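PDB 3HL6: pathogenicity island protein from Staphylococcus aureus subsp. aureus, which is of unknown function but belongs to a family of putative mobile pathogenicity island proteins. Local coordinates for residues L25-S28 / P32-F35; C34-N39 / D43-M48; E112-G117 / A154-L159. All blocks are in the same frame, centred on the assembly; numbering follows the deposited sequence.

Interactions 1 and 2 meet at strand 33-37 of the five-stranded mixed sheet. Their centres lie 12 Å apart, and their segments share C34 and F35. They touch directly: C33 O and M48 N are 2.9 Å apart, a probable hydrogen bond, and M48 CE packs on S28 CB at 3.4 Å. Interaction 1 is the turn from a helix into the sheet, and interaction 2 is the hairpin that follows it. Interaction 3 joins two helices on the other side of the chain's centre from interaction 2. Its nearest atoms are about 6 Å from interaction 2 and about 15 Å from interaction 1. The protein's function is unknown, and no active site is assigned to relate them to.

Interaction 1 of 3, residues L25-S28 / P32-F35; sequences LERS and PCCF
R27 and C33 meet where helix 13-30 gives way to strand 33-37. The contact is small, burying 129 Å² over both sides. Its loose side faces solvent. There R27 CG lies 4.1 Å from C33 SG, and this is the main side-chain touch. R27 sets CG opposite its own backbone N (chi1 176°). The chain then bends at chi2 and chi3, and CG is the atom that meets the sulfur. P32 is also exposed, and its CB leaves the backbone away from the helix.

The more closely packed part is around S28, which is buried against M48. Across the two segments the touch here is only S28 O to P32 N, at 4.1 Å. The hydroxyl is held by other partners. S28 OG donates to L25 O at 2.8 Å, with the donor somewhat tilted from the carbonyl plane. The same oxygen also bonds with the backbone N of S51. Two partners thus hold this buried polar atom, one in the last turns of the helix and one beyond strand 44-49.

The arrangement belongs to a beta-alpha-beta unit of strand 4-6, helix 13-30 and strand 33-37. C33 also rests on M48 of strand 44-49, P32 touches M49, and L25 of the second subunit packs on E26.

Interaction 2 of 3, residues C34-N39 / D43-M48; sequences CFKLYN and DMVYVM
F35 and Y46 face each other across an antiparallel beta hairpin, strands 33-37 and 44-49. They form a hydrogen-bonded pair. F35 N binds Y46 O at 2.9 Å, and Y46 N binds F35 O at the same length of 2.9 Å. Both bonds are nearly straight.

Their side chains lie on one face of the sheet, and both are buried. The ring planes are 19° apart but the rings are offset, with little of one above the other. What sits over the F35 ring is instead the methylene of Y46. Y46 CB lies 3.8 Å from the centroid of the F35 ring, a CH-pi contact 15° off the ring normal. F35 holds CG between its backbone N and its carbonyl carbon (chi1 61°), which brings the ring over this methylene. M48 CG stands 4.2 Å from F35 CE1 at the ring edge.

L37 lies roughly perpendicular to the Y46 side chain. Its CD2 comes within 3.2 Å of Y46 CE1, an approach that is oblique to the tyrosine ring. The same methyl lies in the plane of the F35 ring, at its edge. L17 of helix 13-30 touches both aromatic residues.

The opposite face carries C34 and V47, a non-hydrogen-bonded pair. C34 SG lies 3.9 Å from V47 CG2 and also brushes V45 CG1. C34 CA makes a CA-H...O contact of 3.3 Å with Y46 O.

F35, L37 and Y46 meet through carbon atoms of their side chains, and the Y46 hydroxyl is satisfied by D40, in the turn between the strands. D40 OD2 bonds both Y46 OH and M44 N, which probably steadies the turn and the phenol.

Interaction 3 of 3, residues E112-G117 / A154-L159; sequences EYFMYG and ANIEML
N155 O accepts a hydrogen bond from L159 N at 2.9 Å, an ordinary i to i+4 bond. It sets N155 and L159 one turn apart on helix 152-163, and both meet F114 of helix 112-121. This is a helix-helix crossing in the mainly helical later half of the chain. The two short segments run at 125° to each other, and their axes come no closer than 11.1 Å. A single large ring bridges that wide gap.

The CB of F114 points at the other helix, and chi1 of -173° swings the ring away from its own backbone N. This carries the ring out between the helices. F114 CD1 is 3.5 Å from N155 CB, an approach oblique to the ring. The two side chains run alongside each other, pointing opposite ways. Their ring and amide planes are 37° apart. N155 ND2 has a weak hydrogen bond to D151 O, one turn earlier.

V180 of helix 171-184 touches both F114 and I156, so a third helix packs against the pair. M104, Q107 and L108 of helix 100-109 pack on L159. All four residues that touch across the contact are buried. At the far end of the ring, F114 CZ meets I156 CG1 at 4.0 Å and F114 CE2 meets L159 CD1 at 4.1 Å.

Interaction 1 of 3, residues L25-S28 / P32-F35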
# COMPACT_ATOMS: atom_id res chain seq x y z
N LEU B 25 -14.68 -6.43 -1.07
CA LEU B 25 -15.26 -5.53 -2.06
C LEU B 25 -16.51 -6.10 -2.74
O LEU B 25 -17.60 -5.51 -2.68
CB LEU B 25 -14.20 -5.19 -3.11
CG LEU B 25 -14.62 -4.25 -4.25
CD1 LEU B 25 -15.61 -3.30 -3.69
CD2 LEU B 25 -13.45 -3.49 -4.79
N GLU B 26 -16.35 -7.24 -3.40
CA GLU B 26 -17.48 -8.03 -3.90
C GLU B 26 -18.58 -8.28 -2.84
O GLU B 26 -19.68 -7.72 -2.92
CB GLU B 26 -16.95 -9.35 -4.50
CG GLU B 26 -16.13 -9.13 -5.79
CD GLU B 26 -14.60 -8.88 -5.56
OE1 GLU B 26 -14.18 -8.53 -4.39
OE2 GLU B 26 -13.82 -9.02 -6.57
N ARG B 27 -18.27 -9.10 -1.81
CA ARG B 27 -19.22 -9.28 -0.70
C ARG B 27 -19.99 -8.01 -0.29
O ARG B 27 -21.12 -8.09 0.19
CB ARG B 27 -18.49 -9.88 0.51
CG ARG B 27 -19.34 -10.02 1.76
CD ARG B 27 -20.36 -11.16 1.61
NE ARG B 27 -19.68 -12.45 1.47
CZ ARG B 27 -19.53 -13.33 2.45
NH1 ARG B 27 -20.03 -13.09 3.66
NH2 ARG B 27 -18.87 -14.46 2.23
N SER B 28 -19.38 -6.83 -0.47
CA SER B 28 -19.92 -5.58 0.08
C SER B 28 -21.04 -4.97 -0.76
O SER B 28 -21.88 -4.20 -0.26
CB SER B 28 -18.82 -4.55 0.28
OG SER B 28 -18.74 -3.67 -0.83
N PRO B 32 -23.36 -5.16 3.39
CA PRO B 32 -22.51 -4.29 4.22
C PRO B 32 -21.75 -5.05 5.33
O PRO B 32 -22.34 -5.81 6.09
CB PRO B 32 -23.50 -3.31 4.84
CG PRO B 32 -24.65 -3.29 3.91
CD PRO B 32 -24.75 -4.69 3.36
N CYS B 33 -20.44 -4.83 5.38
CA CYS B 33 -19.60 -5.38 6.43
C CYS B 33 -19.19 -4.25 7.32
O CYS B 33 -19.24 -3.08 6.94
CB CYS B 33 -18.35 -6.04 5.86
SG CYS B 33 -18.67 -6.93 4.33
N CYS B 34 -18.76 -4.58 8.52
CA CYS B 34 -18.64 -3.59 9.54
C CYS B 34 -17.64 -4.10 10.58
O CYS B 34 -17.77 -5.21 11.10
CB CYS B 34 -20.00 -3.33 10.16
SG CYS B 34 -19.95 -2.07 11.39
N PHE B 35 -16.62 -3.31 10.86
CA PHE B 35 -15.58 -3.82 11.74
C PHE B 35 -14.83 -2.76 12.51
O PHE B 35 -15.05 -1.57 12.33
CB PHE B 35 -14.63 -4.76 10.98
CG PHE B 35 -13.91 -4.11 9.85
CD1 PHE B 35 -14.49 -4.02 8.60
CD2 PHE B 35 -12.64 -3.60 10.04
CE1 PHE B 35 -13.81 -3.43 7.55
CE2 PHE B 35 -11.97 -3.01 8.99
CZ PHE B 35 -12.55 -2.94 7.74

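Interaction 2 of 3, residues C34-N39 / D43-M48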
# COMPACT_ATOMS: atom_id res chain seq x y z
N CYS B 34 -18.76 -4.58 8.52
CA CYS B 34 -18.64 -3.59 9.54
C CYS B 34 -17.64 -4.10 10.58
O CYS B 34 -17.77 -5.21 11.10
CB CYS B 34 -20.00 -3.33 10.16
SG CYS B 34 -19.95 -2.07 11.39
N PHE B 35 -16.62 -3.31 10.86
CA PHE B 35 -15.58 -3.82 11.74
C PHE B 35 -14.83 -2.76 12.51
O PHE B 35 -15.05 -1.57 12.33
CB PHE B 35 -14.63 -4.76 10.98
CG PHE B 35 -13.91 -4.11 9.85
CD1 PHE B 35 -14.49 -4.02 8.60
CD2 PHE B 35 -12.64 -3.60 10.04
CE1 PHE B 35 -13.81 -3.43 7.55
CE2 PHE B 35 -11.97 -3.01 8.99
CZ PHE B 35 -12.55 -2.94 7.74
N LYS B 36 -13.98 -3.22 13.42
CA LYS B 36 -13.02 -2.39 14.11
C LYS B 36 -11.66 -3.06 13.96
O LYS B 36 -11.58 -4.27 13.72
CB LYS B 36 -13.39 -2.23 15.58
CG LYS B 36 -14.88 -2.04 15.79
CD LYS B 36 -15.20 -1.09 16.96
CE LYS B 36 -14.77 -1.68 18.32
NZ LYS B 36 -15.55 -1.12 19.46
N LEU B 37 -10.61 -2.26 14.09
CA LEU B 37 -9.26 -2.77 14.29
C LEU B 37 -8.91 -2.88 15.77
O LEU B 37 -9.23 -2.00 16.58
CB LEU B 37 -8.22 -1.89 13.59
CG LEU B 37 -8.05 -2.19 12.12
CD1 LEU B 37 -7.81 -3.65 11.94
CD2 LEU B 37 -9.33 -1.87 11.44
N TYR B 38 -8.21 -3.94 16.12
CA TYR B 38 -7.80 -4.07 17.49
C TYR B 38 -6.74 -3.05 17.91
O TYR B 38 -5.69 -2.94 17.30
CB TYR B 38 -7.39 -5.50 17.82
CG TYR B 38 -7.43 -5.69 19.30
CD1 TYR B 38 -8.65 -5.75 19.98
CD2 TYR B 38 -6.25 -5.74 20.04
CE1 TYR B 38 -8.69 -5.88 21.37
CE2 TYR B 38 -6.27 -5.88 21.42
CZ TYR B 38 -7.49 -5.94 22.07
OH TYR B 38 -7.49 -6.07 23.44
N ASN B 39 -7.05 -2.29 18.96
CA ASN B 39 -6.16 -1.28 19.53
C ASN B 39 -5.81 -0.18 18.50
O ASN B 39 -4.66 0.23 18.35
CB ASN B 39 -4.91 -1.93 20.14
CG ASN B 39 -4.89 -1.88 21.69
OD1 ASN B 39 -5.80 -1.36 22.33
ND2 ASN B 39 -3.84 -2.44 22.28
N ASP B 43 -9.67 4.64 17.10
CA ASP B 43 -10.89 4.04 17.55
C ASP B 43 -12.01 4.16 16.53
O ASP B 43 -13.12 4.60 16.83
CB ASP B 43 -11.31 4.73 18.82
CG ASP B 43 -12.10 3.84 19.73
OD1 ASP B 43 -12.61 2.79 19.26
OD2 ASP B 43 -12.19 4.21 20.92
N MET B 44 -11.72 3.78 15.30
CA MET B 44 -12.66 4.06 14.22
C MET B 44 -13.60 2.89 14.08
O MET B 44 -13.22 1.75 14.35
CB MET B 44 -11.91 4.31 12.91
CG MET B 44 -11.15 5.62 12.87
SD MET B 44 -10.00 5.63 11.48
CE MET B 44 -9.20 7.23 11.64
N VAL B 45 -14.82 3.18 13.66
CA VAL B 45 -15.72 2.16 13.15
C VAL B 45 -15.68 2.16 11.62
O VAL B 45 -15.91 3.19 10.98
CB VAL B 45 -17.16 2.43 13.67
CG1 VAL B 45 -18.19 1.48 13.03
CG2 VAL B 45 -17.20 2.35 15.19
N TYR B 46 -15.38 1.00 11.03
CA TYR B 46 -15.23 0.93 9.57
C TYR B 46 -16.39 0.20 8.93
O TYR B 46 -16.80 -0.85 9.40
CB TYR B 46 -13.94 0.22 9.16
CG TYR B 46 -12.70 0.76 9.82
CD1 TYR B 46 -12.28 0.27 11.06
CD2 TYR B 46 -11.94 1.77 9.22
CE1 TYR B 46 -11.15 0.76 11.68
CE2 TYR B 46 -10.79 2.27 9.83
CZ TYR B 46 -10.41 1.76 11.07
OH TYR B 46 -9.28 2.23 11.70
N VAL B 47 -16.91 0.75 7.84
CA VAL B 47 -18.01 0.14 7.15
C VAL B 47 -17.66 -0.03 5.68
O VAL B 47 -17.18 0.91 5.03
CB VAL B 47 -19.28 0.98 7.31
CG1 VAL B 47 -20.33 0.54 6.32
CG2 VAL B 47 -19.81 0.87 8.76
N MET B 48 -17.89 -1.23 5.16
CA MET B 48 -17.79 -1.50 3.74
C MET B 48 -19.19 -1.59 3.20
O MET B 48 -19.89 -2.53 3.50
CB MET B 48 -17.13 -2.85 3.50
CG MET B 48 -15.67 -2.90 3.80
SD MET B 48 -14.73 -2.53 2.31
CE MET B 48 -15.71 -3.29 1.02

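Interaction 3 of 3, residues E112-G117 / A154-L159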
# COMPACT_ATOMS: atom_id res chain seq x y z
N GLU B 112 -6.87 27.47 6.99
CA GLU B 112 -7.90 28.48 7.13
C GLU B 112 -9.09 28.23 6.19
O GLU B 112 -10.20 28.60 6.49
CB GLU B 112 -7.32 29.85 6.89
CG GLU B 112 -7.06 30.06 5.44
CD GLU B 112 -6.08 31.16 5.20
OE1 GLU B 112 -6.56 32.30 4.99
OE2 GLU B 112 -4.84 30.89 5.23
N TYR B 113 -8.86 27.58 5.05
CA TYR B 113 -9.98 27.22 4.18
C TYR B 113 -10.89 26.21 4.89
O TYR B 113 -12.12 26.33 4.89
CB TYR B 113 -9.46 26.64 2.85
CG TYR B 113 -8.45 27.52 2.16
CD1 TYR B 113 -8.88 28.57 1.33
CD2 TYR B 113 -7.08 27.33 2.31
CE1 TYR B 113 -7.98 29.38 0.69
CE2 TYR B 113 -6.17 28.16 1.67
CZ TYR B 113 -6.64 29.18 0.85
OH TYR B 113 -5.79 30.02 0.18
N PHE B 114 -10.27 25.24 5.53
CA PHE B 114 -10.98 24.31 6.38
C PHE B 114 -11.76 24.99 7.49
O PHE B 114 -12.93 24.68 7.70
CB PHE B 114 -10.02 23.30 6.97
CG PHE B 114 -10.70 22.21 7.73
CD1 PHE B 114 -11.92 21.73 7.30
CD2 PHE B 114 -10.12 21.68 8.86
CE1 PHE B 114 -12.56 20.73 7.99
CE2 PHE B 114 -10.75 20.68 9.56
CZ PHE B 114 -11.98 20.20 9.12
N MET B 115 -11.12 25.91 8.20
CA MET B 115 -11.80 26.66 9.26
C MET B 115 -13.02 27.37 8.71
O MET B 115 -14.13 27.30 9.28
CB MET B 115 -10.87 27.67 9.92
CG MET B 115 -9.92 27.08 10.95
SD MET B 115 -10.64 25.74 11.95
CE MET B 115 -12.02 26.60 12.68
N TYR B 116 -12.81 28.03 7.57
CA TYR B 116 -13.85 28.86 6.97
C TYR B 116 -15.06 28.00 6.68
O TYR B 116 -16.18 28.42 6.90
CB TYR B 116 -13.36 29.54 5.69
CG TYR B 116 -14.49 30.22 4.91
CD1 TYR B 116 -15.22 29.52 3.93
CD2 TYR B 116 -14.86 31.54 5.18
CE1 TYR B 116 -16.26 30.14 3.24
CE2 TYR B 116 -15.89 32.16 4.49
CZ TYR B 116 -16.58 31.46 3.52
OH TYR B 116 -17.61 32.08 2.84
N GLY B 117 -14.81 26.79 6.19
CA GLY B 117 -15.87 25.85 5.83
C GLY B 117 -16.60 25.30 7.04
O GLY B 117 -17.78 25.02 6.98
N ALA B 154 -14.72 16.73 2.55
CA ALA B 154 -13.53 16.34 1.80
C ALA B 154 -12.31 16.44 2.69
O ALA B 154 -11.47 15.57 2.73
CB ALA B 154 -13.35 17.23 0.58
N ASN B 155 -12.21 17.55 3.40
CA ASN B 155 -11.15 17.78 4.35
C ASN B 155 -11.07 16.70 5.45
O ASN B 155 -10.02 16.14 5.71
CB ASN B 155 -11.37 19.15 4.98
CG ASN B 155 -10.65 20.21 4.24
OD1 ASN B 155 -9.43 20.14 4.14
ND2 ASN B 155 -11.39 21.19 3.67
N ILE B 156 -12.20 16.43 6.09
CA ILE B 156 -12.26 15.41 7.11
C ILE B 156 -11.87 14.03 6.56
O ILE B 156 -11.14 13.26 7.21
CB ILE B 156 -13.63 15.40 7.81
CG1 ILE B 156 -13.77 16.70 8.61
CG2 ILE B 156 -13.71 14.24 8.75
CD1 ILE B 156 -15.17 17.03 9.03
N GLU B 157 -12.29 13.77 5.32
CA GLU B 157 -12.05 12.45 4.73
C GLU B 157 -10.57 12.26 4.62
O GLU B 157 -10.01 11.20 4.94
CB GLU B 157 -12.74 12.30 3.38
CG GLU B 157 -14.24 12.12 3.50
CD GLU B 157 -14.94 12.01 2.15
OE1 GLU B 157 -14.34 12.39 1.13
OE2 GLU B 157 -16.10 11.52 2.12
N MET B 158 -9.93 13.32 4.22
CA MET B 158 -8.49 13.30 4.06
C MET B 158 -7.73 13.23 5.40
O MET B 158 -6.76 12.50 5.52
CB MET B 158 -8.08 14.50 3.21
CG MET B 158 -6.72 14.36 2.69
SD MET B 158 -5.78 15.69 3.40
CE MET B 158 -5.03 16.36 1.87
N LEU B 159 -8.18 13.96 6.41
CA LEU B 159 -7.75 13.72 7.80
C LEU B 159 -7.91 12.26 8.18
O LEU B 159 -6.99 11.65 8.70
CB LEU B 159 -8.53 14.62 8.78
CG LEU B 159 -8.14 16.11 8.74
CD1 LEU B 159 -9.13 16.95 9.52
CD2 LEU B 159 -6.73 16.29 9.27